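Local coordinates for putative methyl-accepting chemotaxis signal transduction protein (Campylobacter jejuni subsp. jejuni serotype O:2, PDB 4XMR) that serves as the tandem-PAS sensory domain of the chemoreceptor Tlp3 (CcmL), binding isoleucine in one of its two modules, probably to pass the signal across the membrane, at residues L21-V24 and T25-T28; L50-Q53 and S54-E58; I68-Y71 and Y72-I76; W115-E118 and A119-T122; D165-N168 and L169-T173. All blocks are in the same frame, centred on the assembly; numbering follows the deposited sequence.

Interaction 1: residues L21-V24 and T25-T28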
loop_
_atom_site.group_PDB
_atom_site.type_symbol
_atom_site.label_atom_id
_atom_site.label_comp_id
_atom_site.label_asym_id
_atom_site.label_seq_id
_atom_site.Cartn_x
_atom_site.Cartn_y
_atom_site.Cartn_z
ATOM N N LEU B 21 -0.758 -9.209 -15.177
ATOM C CA LEU B 21 -1.868 -8.828 -14.308
ATOM C C LEU B 21 -1.996 -9.737 -13.094
ATOM O O LEU B 21 -2.295 -9.264 -11.989
ATOM C CB LEU B 21 -3.182 -8.738 -15.084
ATOM C CG LEU B 21 -3.167 -7.715 -16.221
ATOM C CD1 LEU B 21 -4.551 -7.615 -16.795
ATOM C CD2 LEU B 21 -2.659 -6.353 -15.762
ATOM N N LEU B 22 -1.764 -11.029 -13.271
ATOM C CA LEU B 22 -1.741 -11.921 -12.126
ATOM C C LEU B 22 -0.673 -11.487 -11.121
ATOM O O LEU B 22 -0.921 -11.472 -9.905
ATOM C CB LEU B 22 -1.523 -13.367 -12.583
ATOM C CG LEU B 22 -1.478 -14.402 -11.457
ATOM C CD1 LEU B 22 -2.758 -14.385 -10.626
ATOM C CD2 LEU B 22 -1.249 -15.794 -12.053
ATOM N N LYS B 23 0.495 -11.093 -11.624
ATOM C CA LYS B 23 1.580 -10.656 -10.751
ATOM C C LYS B 23 1.209 -9.379 -9.990
ATOM O O LYS B 23 1.614 -9.211 -8.841
ATOM C CB LYS B 23 2.894 -10.482 -11.516
ATOM C CG LYS B 23 4.092 -10.230 -10.585
ATOM C CD LYS B 23 5.431 -10.297 -11.282
ATOM C CE LYS B 23 6.554 -9.987 -10.302
ATOM N NZ LYS B 23 6.522 -10.883 -9.103
ATOM N N VAL B 24 0.424 -8.489 -10.600
ATOM C CA VAL B 24 -0.040 -7.310 -9.859
ATOM C C VAL B 24 -0.880 -7.731 -8.653
ATOM O O VAL B 24 -0.758 -7.147 -7.564
ATOM C CB VAL B 24 -0.843 -6.354 -10.764
ATOM C CG1 VAL B 24 -1.494 -5.238 -9.935
ATOM C CG2 VAL B 24 0.054 -5.765 -11.840
ATOM N N THR B 25 -1.739 -8.731 -8.826
ATOM C CA THR B 25 -2.529 -9.215 -7.701
ATOM C C THR B 25 -1.640 -9.913 -6.665
ATOM O O THR B 25 -1.832 -9.724 -5.459
ATOM C CB THR B 25 -3.720 -10.077 -8.182
ATOM O OG1 THR B 25 -4.701 -9.209 -8.763
ATOM C CG2 THR B 25 -4.363 -10.860 -7.045
ATOM N N GLN B 26 -0.660 -10.686 -7.122
ATOM C CA GLN B 26 0.324 -11.249 -6.202
ATOM C C GLN B 26 1.017 -10.156 -5.377
ATOM O O GLN B 26 1.120 -10.271 -4.156
ATOM C CB GLN B 26 1.354 -12.094 -6.963
ATOM C CG GLN B 26 2.471 -12.620 -6.079
ATOM C CD GLN B 26 3.521 -13.368 -6.864
ATOM O OE1 GLN B 26 3.261 -13.856 -7.959
ATOM N NE2 GLN B 26 4.718 -13.460 -6.307
ATOM N N SER B 27 1.466 -9.104 -6.054
ATOM C CA SER B 27 2.120 -7.989 -5.380
ATOM C C SER B 27 1.207 -7.321 -4.354
ATOM O O SER B 27 1.657 -6.890 -3.292
ATOM C CB SER B 27 2.606 -6.954 -6.397
ATOM O OG SER B 27 3.653 -7.482 -7.199
ATOM N N THR B 28 -0.074 -7.234 -4.682
ATOM C CA THR B 28 -1.050 -6.630 -3.781
ATOM C C THR B 28 -1.090 -7.393 -2.466
ATOM O O THR B 28 -1.063 -6.799 -1.382
ATOM C CB THR B 28 -2.442 -6.601 -4.438
ATOM O OG1 THR B 28 -2.375 -5.833 -5.640
ATOM C CG2 THR B 28 -3.476 -5.993 -3.509
HETATM O O HOH W 1 -4.149 -7.633 -10.980
HETATM O O HOH W 2 4.791 -10.041 -6.869
HETATM O O HOH W 3 5.705 -13.800 -10.048
#
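Val24 and Thr28 meet one turn apart on the long helix 9-48, in a local i to i+4 contact of backbone and hydroxyl groups. Val24 O accepts twice from the same residue, from Thr28 N at 3.0 Å and from Thr28 OG1 at 2.8 Å, the two donors approaching from opposite faces of the carbonyl plane. The hydroxyl reaches back because OG1 stands beside its backbone N (chi1 -60°). Water-mediated links join neighbouring turns: one water donates to Leu21 O (2.7 Å) and accepts from Thr25 OG1 (2.8 Å), and a second lies between Lys23 NZ and Ser27 OG. A third connects Lys23 NZ to Gln26 OE1, while Gln26 NE2 is held by Glu30. Thr25 OG1 bonds to Thr177 and probably to Thr173, and Leu22 packs on Ala238 and Ile240 of strand 236-243. Val24 rests on Pro174 of the second subunit. Threonine hydroxyls bonded to the i-4 carbonyl are a classic alpha-helical feature, here on the long N-terminal helix characteristic of tandem-PAS chemoreceptor sensory domains.

Interaction 2: residues L50-Q53 and S54-E58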
loop_
_atom_site.group_PDB
_atom_site.type_symbol
_atom_site.label_atom_id
_atom_site.label_comp_id
_atom_site.label_asym_id
_atom_site.label_seq_id
_atom_site.Cartn_x
_atom_site.Cartn_y
_atom_site.Cartn_z
ATOM N N LEU B 50 9.576 0.597 26.662
ATOM C CA LEU B 50 9.138 1.062 27.974
ATOM C C LEU B 50 10.010 0.409 29.043
ATOM O O LEU B 50 10.471 -0.718 28.859
ATOM C CB LEU B 50 7.678 0.700 28.216
ATOM C CG LEU B 50 6.646 1.485 27.394
ATOM C CD1 LEU B 50 5.270 0.834 27.539
ATOM C CD2 LEU B 50 6.600 2.959 27.816
ATOM N N PRO B 51 10.263 1.115 30.146
ATOM C CA PRO B 51 11.061 0.467 31.191
ATOM C C PRO B 51 10.364 -0.764 31.771
ATOM O O PRO B 51 9.131 -0.820 31.787
ATOM C CB PRO B 51 11.232 1.561 32.251
ATOM C CG PRO B 51 10.212 2.592 31.946
ATOM C CD PRO B 51 9.883 2.494 30.481
ATOM N N TYR B 52 11.153 -1.736 32.224
ATOM C CA TYR B 52 10.629 -3.005 32.734
ATOM C C TYR B 52 9.540 -2.774 33.794
ATOM O O TYR B 52 8.490 -3.424 33.774
ATOM C CB TYR B 52 11.795 -3.865 33.261
ATOM C CG TYR B 52 11.450 -5.275 33.730
ATOM C CD1 TYR B 52 11.109 -5.518 35.048
ATOM C CD2 TYR B 52 11.505 -6.359 32.860
ATOM C CE1 TYR B 52 10.798 -6.789 35.489
ATOM C CE2 TYR B 52 11.201 -7.647 33.291
ATOM C CZ TYR B 52 10.851 -7.850 34.615
ATOM O OH TYR B 52 10.544 -9.113 35.067
ATOM N N GLN B 53 9.774 -1.807 34.679
ATOM C CA GLN B 53 8.818 -1.485 35.739
ATOM C C GLN B 53 7.456 -1.019 35.204
ATOM O O GLN B 53 6.427 -1.187 35.864
ATOM C CB GLN B 53 9.409 -0.433 36.690
ATOM C CG GLN B 53 8.513 -0.067 37.868
ATOM C CD GLN B 53 8.251 -1.236 38.802
ATOM O OE1 GLN B 53 9.180 -1.846 39.332
ATOM N NE2 GLN B 53 6.976 -1.548 39.012
ATOM N N SER B 54 7.450 -0.439 34.010
ATOM C CA SER B 54 6.214 0.051 33.408
ATOM C C SER B 54 5.408 -1.077 32.769
ATOM O O SER B 54 4.262 -0.870 32.358
ATOM C CB SER B 54 6.516 1.133 32.369
ATOM O OG SER B 54 7.048 2.307 32.975
ATOM N N LEU B 55 6.000 -2.269 32.704
ATOM C CA LEU B 55 5.408 -3.395 31.984
ATOM C C LEU B 55 4.961 -4.546 32.883
ATOM O O LEU B 55 4.488 -5.564 32.380
ATOM C CB LEU B 55 6.400 -3.932 30.946
ATOM C CG LEU B 55 6.732 -2.974 29.800
ATOM C CD1 LEU B 55 7.874 -3.523 28.963
ATOM C CD2 LEU B 55 5.515 -2.715 28.923
ATOM N N ILE B 56 5.092 -4.386 34.198
ATOM C CA ILE B 56 4.882 -5.522 35.106
ATOM C C ILE B 56 3.738 -5.424 36.125
ATOM O O ILE B 56 3.552 -6.341 36.926
ATOM C CB ILE B 56 6.184 -5.931 35.839
ATOM C CG1 ILE B 56 6.833 -4.722 36.513
ATOM C CG2 ILE B 56 7.150 -6.584 34.868
ATOM C CD1 ILE B 56 8.071 -5.068 37.327
ATOM N N THR B 57 2.985 -4.330 36.113
ATOM C CA THR B 57 1.719 -4.289 36.851
ATOM C C THR B 57 0.601 -3.902 35.889
ATOM O O THR B 57 0.847 -3.229 34.890
ATOM C CB THR B 57 1.729 -3.293 38.033
ATOM O OG1 THR B 57 1.818 -1.949 37.544
ATOM C CG2 THR B 57 2.891 -3.577 38.976
ATOM N N GLU B 58 -0.623 -4.324 36.187
ATOM C CA GLU B 58 -1.756 -4.009 35.324
ATOM C C GLU B 58 -1.978 -2.503 35.205
ATOM O O GLU B 58 -2.229 -1.994 34.111
ATOM C CB GLU B 58 -3.024 -4.724 35.794
ATOM C CG GLU B 58 -2.972 -6.230 35.594
ATOM C CD GLU B 58 -4.261 -6.922 35.997
ATOM O OE1 GLU B 58 -5.228 -6.219 36.351
ATOM O OE2 GLU B 58 -4.298 -8.167 35.955
#
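Tyr52 and Ile56 make the main side-chain contact: Ile56 CG2 lies over one ring face, 4.1 Å from the centroid and 25° off the normal, a CH-pi contact displaced toward the rim. CD1 of Ile56 also touches the ring, 3.7 Å from Tyr52 CE1, and the two side chains cross at about a right angle. Ile56 presents both branches because CG1 sits between its backbone N and carbonyl carbon (chi1 52°). Leu50 CD1 meets Leu55 CD2 at 3.8 Å, and Pro51 CG comes within 3.3 Å of Ser54 OG. Two i to i+3 backbone bonds fold the segment, Ser54 N to Pro51 O at 2.8 Å and Leu55 N to Tyr52 O at 2.9 Å; in each the donor stands well above the carbonyl plane. Farther out, Lys149 bonds to Leu50 O, Leu55 packs on Val65 and Ile154, and Asn60 holds Gln53 O. Thr57 OG1 caps Asn60 N. The arrangement is two overlapping beta turns in the connection between helices 9-48 and 58-76, ending at Thr57, the N-cap of the latter.

Interaction 3: residues I68-Y71 and Y72-I76. With SO4 (sulfate ion), chain F.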
loop_
_atom_site.group_PDB
_atom_site.type_symbol
_atom_site.label_atom_id
_atom_site.label_comp_id
_atom_site.label_asym_id
_atom_site.label_seq_id
_atom_site.Cartn_x
_atom_site.Cartn_y
_atom_site.Cartn_z
ATOM N N ILE B 68 0.093 3.895 23.528
ATOM C CA ILE B 68 0.834 3.441 22.356
ATOM C C ILE B 68 -0.078 2.631 21.427
ATOM O O ILE B 68 -0.069 2.832 20.204
ATOM C CB ILE B 68 2.069 2.589 22.754
ATOM C CG1 ILE B 68 2.913 3.320 23.792
ATOM C CG2 ILE B 68 2.899 2.294 21.524
ATOM C CD1 ILE B 68 4.203 2.578 24.192
ATOM N N LEU B 69 -0.886 1.741 22.004
ATOM C CA LEU B 69 -1.817 0.955 21.202
ATOM C C LEU B 69 -2.772 1.866 20.452
ATOM O O LEU B 69 -3.056 1.648 19.274
ATOM C CB LEU B 69 -2.631 -0.003 22.074
ATOM C CG LEU B 69 -1.870 -1.001 22.942
ATOM C CD1 LEU B 69 -2.864 -1.844 23.755
ATOM C CD2 LEU B 69 -0.963 -1.890 22.103
ATOM N N LYS B 70 -3.284 2.884 21.142
ATOM C CA LYS B 70 -4.237 3.795 20.526
ATOM C C LYS B 70 -3.625 4.598 19.379
ATOM O O LYS B 70 -4.220 4.717 18.304
ATOM C CB LYS B 70 -4.823 4.751 21.569
ATOM C CG LYS B 70 -5.863 5.715 20.992
ATOM C CD LYS B 70 -6.417 6.674 22.041
ATOM C CE LYS B 70 -5.460 7.822 22.316
ATOM N NZ LYS B 70 -6.143 8.975 22.987
ATOM N N TYR B 71 -2.452 5.177 19.606
ATOM C CA TYR B 71 -1.841 6.006 18.570
ATOM C C TYR B 71 -1.489 5.137 17.365
ATOM O O TYR B 71 -1.727 5.524 16.223
ATOM C CB TYR B 71 -0.612 6.761 19.094
ATOM C CG TYR B 71 -0.943 7.805 20.133
ATOM C CD1 TYR B 71 -1.998 8.688 19.943
ATOM C CD2 TYR B 71 -0.220 7.888 21.320
ATOM C CE1 TYR B 71 -2.311 9.660 20.910
ATOM C CE2 TYR B 71 -0.522 8.845 22.278
ATOM C CZ TYR B 71 -1.565 9.725 22.082
ATOM O OH TYR B 71 -1.839 10.668 23.065
ATOM N N TYR B 72 -0.961 3.944 17.611
ATOM C CA TYR B 72 -0.678 3.052 16.493
ATOM C C TYR B 72 -1.957 2.648 15.751
ATOM O O TYR B 72 -2.002 2.651 14.517
ATOM C CB TYR B 72 0.086 1.814 16.969
ATOM C CG TYR B 72 1.590 1.938 16.884
ATOM C CD1 TYR B 72 2.315 2.676 17.827
ATOM C CD2 TYR B 72 2.291 1.292 15.875
ATOM C CE1 TYR B 72 3.703 2.773 17.754
ATOM C CE2 TYR B 72 3.674 1.380 15.799
ATOM C CZ TYR B 72 4.372 2.113 16.736
ATOM O OH TYR B 72 5.745 2.163 16.624
ATOM N N ARG B 73 -3.005 2.317 16.492
ATOM C CA ARG B 73 -4.270 1.958 15.847
ATOM C C ARG B 73 -4.739 3.078 14.918
ATOM O O ARG B 73 -5.124 2.830 13.772
ATOM C CB ARG B 73 -5.372 1.667 16.863
ATOM C CG ARG B 73 -6.710 1.365 16.183
ATOM C CD ARG B 73 -7.806 0.871 17.139
ATOM N NE ARG B 73 -8.090 1.791 18.249
ATOM C CZ ARG B 73 -8.875 2.870 18.178
ATOM N NH1 ARG B 73 -9.452 3.226 17.034
ATOM N NH2 ARG B 73 -9.069 3.619 19.262
ATOM N N HIS B 74 -4.703 4.309 15.412
ATOM C CA HIS B 74 -5.121 5.435 14.597
ATOM C C HIS B 74 -4.241 5.614 13.378
ATOM O O HIS B 74 -4.727 5.965 12.305
ATOM C CB HIS B 74 -5.086 6.726 15.407
ATOM C CG HIS B 74 -6.166 6.836 16.424
ATOM N ND1 HIS B 74 -6.116 7.766 17.445
ATOM C CD2 HIS B 74 -7.347 6.188 16.567
ATOM C CE1 HIS B 74 -7.205 7.666 18.178
ATOM N NE2 HIS B 74 -7.973 6.711 17.669
ATOM N N SER B 75 -2.942 5.413 13.547
ATOM C CA SER B 75 -2.019 5.700 12.462
ATOM C C SER B 75 -2.317 4.905 11.187
ATOM O O SER B 75 -2.116 5.412 10.093
ATOM C CB SER B 75 -0.567 5.516 12.906
ATOM O OG SER B 75 -0.302 4.152 13.073
ATOM N N ILE B 76 -2.822 3.682 11.352
ATOM C CA ILE B 76 -3.086 2.799 10.221
ATOM C C ILE B 76 -4.577 2.458 10.078
ATOM O O ILE B 76 -4.964 1.717 9.174
ATOM C CB ILE B 76 -2.228 1.501 10.322
ATOM C CG1 ILE B 76 -1.994 0.861 8.937
ATOM C CG2 ILE B 76 -2.836 0.521 11.323
ATOM C CD1 ILE B 76 -0.936 -0.242 8.923
HETATM S S SO4 F . -11.629 6.181 18.247
HETATM O O1 SO4 F . -10.397 6.153 19.023
HETATM O O2 SO4 F . -11.902 7.554 17.833
HETATM O O3 SO4 F . -11.484 5.333 17.067
HETATM O O4 SO4 F . -12.725 5.692 19.077
#
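Four successive i to i+4 backbone bonds, 2.9 to 3.0 Å long from Tyr72 N to Ile68 O through Ser75 N to Tyr71 O, define the last turns of helix 58-76. Ile68 and Tyr72 lie side by side, Ile68 CG2 3.8 Å from Tyr72 CD1. The Tyr72 ring continues onto Phe39 edge-to-face, and its hydroxyl bonds to Asp46 of helix 9-48. On another side of the helix, Lys70 O sits 3.4 Å above the His74 ring plane, while Lys70 CG, in one of two conformers, makes an off-centre CH-pi contact, 4.1 Å from the ring centroid. His74 NE2 donates to sulfate O1 at 2.8 Å in the plane of the ring. Arg73, its chain bent at chi3 (57°), presents a guanidinium edge to the sulfate, NH1 to O3 and NH2 to O1, both at 2.9 Å. Ser93 holds Arg73 NE, Ser96 N donates to the sulfate, and Asp46 of the second subunit accepts from His74 ND1. NE2 donating to an anion and ND1 to a carboxylate are consistent with a positively charged histidine; the sulfate, probably from the crystallisation liquor, indicates only that this basic edge beside the subunit interface can hold an anion.

Interaction 4: residues W115-E118 and A119-T122. With ILE (isoleucine), chain E.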
loop_
_atom_site.group_PDB
_atom_site.type_symbol
_atom_site.label_atom_id
_atom_site.label_comp_id
_atom_site.label_asym_id
_atom_site.label_seq_id
_atom_site.Cartn_x
_atom_site.Cartn_y
_atom_site.Cartn_z
ATOM N N TRP B 115 -3.830 -16.889 17.671
ATOM C CA TRP B 115 -2.982 -15.700 17.595
ATOM C C TRP B 115 -2.122 -15.583 18.842
ATOM O O TRP B 115 -0.994 -15.095 18.787
ATOM C CB TRP B 115 -3.784 -14.408 17.349
ATOM C CG TRP B 115 -4.755 -13.999 18.437
ATOM C CD1 TRP B 115 -6.113 -14.168 18.423
ATOM C CD2 TRP B 115 -4.451 -13.316 19.664
ATOM N NE1 TRP B 115 -6.668 -13.658 19.568
ATOM C CE2 TRP B 115 -5.668 -13.134 20.350
ATOM C CE3 TRP B 115 -3.266 -12.861 20.260
ATOM C CZ2 TRP B 115 -5.738 -12.507 21.592
ATOM C CZ3 TRP B 115 -3.338 -12.237 21.491
ATOM C CH2 TRP B 115 -4.564 -12.067 22.145
ATOM N N TYR B 116 -2.652 -16.062 19.961
ATOM C CA TYR B 116 -1.926 -16.000 21.216
ATOM C C TYR B 116 -0.928 -17.156 21.296
ATOM O O TYR B 116 0.275 -16.945 21.458
ATOM C CB TYR B 116 -2.906 -16.011 22.396
ATOM C CG TYR B 116 -2.262 -15.847 23.752
ATOM C CD1 TYR B 116 -1.869 -16.951 24.491
ATOM C CD2 TYR B 116 -2.054 -14.584 24.298
ATOM C CE1 TYR B 116 -1.284 -16.806 25.722
ATOM C CE2 TYR B 116 -1.467 -14.432 25.536
ATOM C CZ TYR B 116 -1.083 -15.547 26.239
ATOM O OH TYR B 116 -0.498 -15.406 27.474
ATOM N N GLN B 117 -1.422 -18.380 21.156
ATOM C CA GLN B 117 -0.563 -19.543 21.328
ATOM C C GLN B 117 0.542 -19.643 20.278
ATOM O O GLN B 117 1.674 -19.996 20.598
ATOM C CB GLN B 117 -1.392 -20.821 21.406
ATOM C CG GLN B 117 -2.098 -20.966 22.743
ATOM C CD GLN B 117 -1.127 -21.109 23.908
ATOM O OE1 GLN B 117 -0.119 -21.814 23.813
ATOM N NE2 GLN B 117 -1.426 -20.439 25.015
ATOM N N GLU B 118 0.235 -19.297 19.035
ATOM C CA GLU B 118 1.245 -19.410 17.983
ATOM C C GLU B 118 2.364 -18.385 18.137
ATOM O O GLU B 118 3.515 -18.657 17.800
ATOM C CB GLU B 118 0.609 -19.339 16.594
ATOM C CG GLU B 118 -0.285 -20.529 16.280
ATOM C CD GLU B 118 0.460 -21.848 16.370
ATOM O OE1 GLU B 118 1.597 -21.925 15.859
ATOM O OE2 GLU B 118 -0.087 -22.801 16.963
ATOM N N ALA B 119 2.031 -17.211 18.669
ATOM C CA ALA B 119 3.026 -16.166 18.880
ATOM C C ALA B 119 4.065 -16.596 19.907
ATOM O O ALA B 119 5.225 -16.201 19.826
ATOM C CB ALA B 119 2.360 -14.883 19.340
ATOM N N LEU B 120 3.637 -17.408 20.872
ATOM C CA LEU B 120 4.524 -17.893 21.927
ATOM C C LEU B 120 5.423 -19.030 21.442
ATOM O O LEU B 120 6.402 -19.382 22.108
ATOM C CB LEU B 120 3.710 -18.355 23.140
ATOM C CG LEU B 120 2.898 -17.275 23.861
ATOM C CD1 LEU B 120 2.042 -17.897 24.947
ATOM C CD2 LEU B 120 3.818 -16.218 24.448
ATOM N N LYS B 121 5.096 -19.599 20.285
ATOM C CA LYS B 121 5.867 -20.711 19.735
ATOM C C LYS B 121 6.908 -20.247 18.736
ATOM O O LYS B 121 7.677 -21.058 18.217
ATOM C CB LYS B 121 4.947 -21.701 19.026
ATOM C CG LYS B 121 3.960 -22.391 19.926
ATOM C CD LYS B 121 3.033 -23.259 19.104
ATOM C CE LYS B 121 2.026 -23.969 19.977
ATOM N NZ LYS B 121 1.086 -24.761 19.145
ATOM N N THR B 122 6.922 -18.950 18.447
ATOM C CA THR B 122 7.806 -18.428 17.412
ATOM C C THR B 122 8.383 -17.057 17.745
ATOM O O THR B 122 7.789 -16.272 18.486
ATOM C CB THR B 122 7.102 -18.365 16.037
ATOM O OG1 THR B 122 8.041 -17.943 15.042
ATOM C CG2 THR B 122 5.937 -17.381 16.070
HETATM N N ILE E . -9.661 -10.538 17.246
HETATM C CA ILE E . -9.215 -11.081 18.519
HETATM C C ILE E . -10.034 -12.330 18.813
HETATM O O ILE E . -9.608 -13.207 19.555
HETATM C CB ILE E . -9.329 -10.035 19.660
HETATM C CG1 ILE E . -8.546 -10.507 20.888
HETATM C CG2 ILE E . -10.783 -9.739 20.001
HETATM C CD1 ILE E . -8.369 -9.442 21.956
HETATM O OXT ILE E . -11.131 -12.492 18.272
#
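The short helix 114-120 borders the isoleucine pocket, and its side-chain contacts run from the ligand end at Trp115 to its frayed C-terminal end. Trp115 O touches Ala119 CB at 3.4 Å and accepts a hydrogen bond from Ser144 of strand 139-149. The indole sends NE1 to O of the bound isoleucine, 3.0 Å away and straight enough at 156°, with the oxygen at the ring edge; Trp115 CZ2 approaches the ligand CG1 at 3.5 Å. This direction follows from chi1 of 64°, which places CG between the backbone N and the carbonyl carbon. In this membrane-distal PAS module, Tyr131, Asp133, Thr134, Asp160 and Lys113 supply further bonds to the amino-acid ligand, and Tyr82 meets Trp115 edge-to-face. One turn on, Leu120 CD1 contacts Tyr116 CE1 at 3.6 Å, and both residues pack on Val156 of strand 152-162. The backbone loosens here: the bonds of Ala119 N and Leu120 N to Tyr116 O, and of Leu120 N to Gln117 O, are all weak, whereas Lys121 N reaches Glu118 O at 3.1 Å. Extended Lys121 carries NZ back to Glu118, whose chain bends at chi2 (-58°); OE2 takes the ammonium on its syn side at 3.2 Å, out of the carboxylate plane, in a salt bridge on the outer side of the helix end.

Interaction 5: residues D165-N168 and L169-T173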
loop_
_atom_site.group_PDB
_atom_site.type_symbol
_atom_site.label_atom_id
_atom_site.label_comp_id
_atom_site.label_asym_id
_atom_site.label_seq_id
_atom_site.Cartn_x
_atom_site.Cartn_y
_atom_site.Cartn_z
ATOM N N ASP B 165 -10.280 -5.125 3.864
ATOM C CA ASP B 165 -9.277 -4.212 3.333
ATOM C C ASP B 165 -8.494 -4.855 2.192
ATOM O O ASP B 165 -8.199 -4.206 1.189
ATOM C CB ASP B 165 -8.289 -3.765 4.415
ATOM C CG ASP B 165 -8.889 -2.812 5.409
ATOM O OD1 ASP B 165 -10.078 -2.451 5.281
ATOM O OD2 ASP B 165 -8.134 -2.415 6.322
ATOM N N LEU B 166 -8.142 -6.129 2.347
ATOM C CA LEU B 166 -7.429 -6.821 1.288
ATOM C C LEU B 166 -8.367 -7.082 0.104
ATOM O O LEU B 166 -7.965 -6.959 -1.054
ATOM C CB LEU B 166 -6.788 -8.099 1.826
ATOM C CG LEU B 166 -6.080 -8.922 0.754
ATOM C CD1 LEU B 166 -5.037 -8.081 0.009
ATOM C CD2 LEU B 166 -5.439 -10.119 1.427
ATOM N N GLN B 167 -9.624 -7.437 0.373
ATOM C CA GLN B 167 -10.588 -7.606 -0.721
ATOM C C GLN B 167 -10.701 -6.332 -1.529
ATOM O O GLN B 167 -10.683 -6.359 -2.761
ATOM C CB GLN B 167 -11.979 -8.013 -0.212
ATOM C CG GLN B 167 -13.169 -7.533 -1.090
ATOM C CD GLN B 167 -13.237 -8.174 -2.482
ATOM O OE1 GLN B 167 -12.844 -9.312 -2.678
ATOM N NE2 GLN B 167 -13.753 -7.432 -3.446
ATOM N N ASN B 168 -10.811 -5.205 -0.837
ATOM C CA ASN B 168 -10.949 -3.943 -1.542
ATOM C C ASN B 168 -9.744 -3.621 -2.426
ATOM O O ASN B 168 -9.895 -3.119 -3.541
ATOM C CB ASN B 168 -11.232 -2.802 -0.561
ATOM C CG ASN B 168 -12.622 -2.880 0.036
ATOM O OD1 ASN B 168 -13.496 -3.561 -0.490
ATOM N ND2 ASN B 168 -12.831 -2.177 1.138
ATOM N N LEU B 169 -8.550 -3.928 -1.940
ATOM C CA LEU B 169 -7.341 -3.750 -2.736
ATOM C C LEU B 169 -7.354 -4.635 -3.982
ATOM O O LEU B 169 -7.040 -4.186 -5.085
ATOM C CB LEU B 169 -6.116 -4.080 -1.901
ATOM C CG LEU B 169 -5.770 -3.003 -0.881
ATOM C CD1 LEU B 169 -4.772 -3.519 0.146
ATOM C CD2 LEU B 169 -5.189 -1.793 -1.599
ATOM N N VAL B 170 -7.712 -5.902 -3.812
ATOM C CA VAL B 170 -7.756 -6.816 -4.945
ATOM C C VAL B 170 -8.783 -6.355 -5.981
ATOM O O VAL B 170 -8.522 -6.388 -7.190
ATOM C CB VAL B 170 -8.063 -8.246 -4.488
ATOM C CG1 VAL B 170 -8.329 -9.163 -5.699
ATOM C CG2 VAL B 170 -6.910 -8.768 -3.672
ATOM N N ALA B 171 -9.944 -5.909 -5.512
ATOM C CA ALA B 171 -11.009 -5.491 -6.418
ATOM C C ALA B 171 -10.612 -4.338 -7.341
ATOM O O ALA B 171 -11.171 -4.183 -8.430
ATOM C CB ALA B 171 -12.263 -5.139 -5.631
ATOM N N LYS B 172 -9.639 -3.540 -6.922
ATOM C CA LYS B 172 -9.213 -2.393 -7.719
ATOM C C LYS B 172 -8.171 -2.751 -8.768
ATOM O O LYS B 172 -7.860 -1.948 -9.638
ATOM C CB LYS B 172 -8.661 -1.286 -6.809
ATOM C CG LYS B 172 -9.708 -0.578 -5.959
ATOM C CD LYS B 172 -9.060 0.522 -5.120
ATOM C CE LYS B 172 -10.091 1.329 -4.348
ATOM N NZ LYS B 172 -10.995 2.088 -5.258
ATOM N N THR B 173 -7.621 -3.954 -8.679
ATOM C CA THR B 173 -6.576 -4.339 -9.617
ATOM C C THR B 173 -7.149 -4.636 -11.002
ATOM O O THR B 173 -8.278 -5.110 -11.122
ATOM C CB THR B 173 -5.815 -5.599 -9.149
ATOM O OG1 THR B 173 -6.703 -6.728 -9.121
ATOM C CG2 THR B 173 -5.171 -5.382 -7.775
#
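Leu169, Asn168 and Leu166 bury the most surface here, and each meets the other half of the contact largely through backbone atoms near the end of helix 163-171. Leu169 N donates to Asp165 O at 3.2 Å, and the same carbonyl lies 3.4 Å from Leu169 CG. That close approach follows from chi1 of -75°, which sets CG beside the backbone N; the side chain goes on to pack on Thr28 and Phe32 of helix 9-48. Asn168 contributes its carbonyl: Asn168 O accepts only weakly from Lys172 N (3.4 Å, 131°), while Lys172 CG comes to 3.5 Å from it. Leu166 O takes Val170 N at 3.0 Å, and the side chains cross with Leu166 CD1 4.2 Å from Val170 CG2, a light contact beside Phe187 and Ala188 of strand 186-189. Between these, in the conformer described, one of two, Gln167 brings NE2 within 3.5 Å of Ala171 CB, and its OE1 accepts from Ala189 N. The chain then turns away: Thr173 OG1 bonds to Val170 O in the carbonyl plane, and Thr173 N bonds to the same oxygen, so two donors from one residue grip it. Regular i to i+4 bonding giving way to i to i+3 bonds is typical of a helix C-terminus, here on the connection between the two PAS-like sheets.

Along the chain the contacts come in numerical order. Interaction 1 lies on helix 9-48, interaction 2 in the loop after it and interaction 3 on helix 58-76, with Leu50 of interaction 2 packing on Ile68 of interaction 3. Interaction 4 flanks the six-stranded sheet and its isoleucine pocket; its centre is about 22 Å from that of interaction 3. Interaction 5 follows strand 152-162 and leads to the five-stranded sheet, its centre about 11 Å from that of interaction 1, which it touches where Thr28 packs against Thr173. The long helix thus spans both modules, and interactions 1 and 3 both meet the second subunit, a layout consistent with coupling ligand binding to dimer contacts.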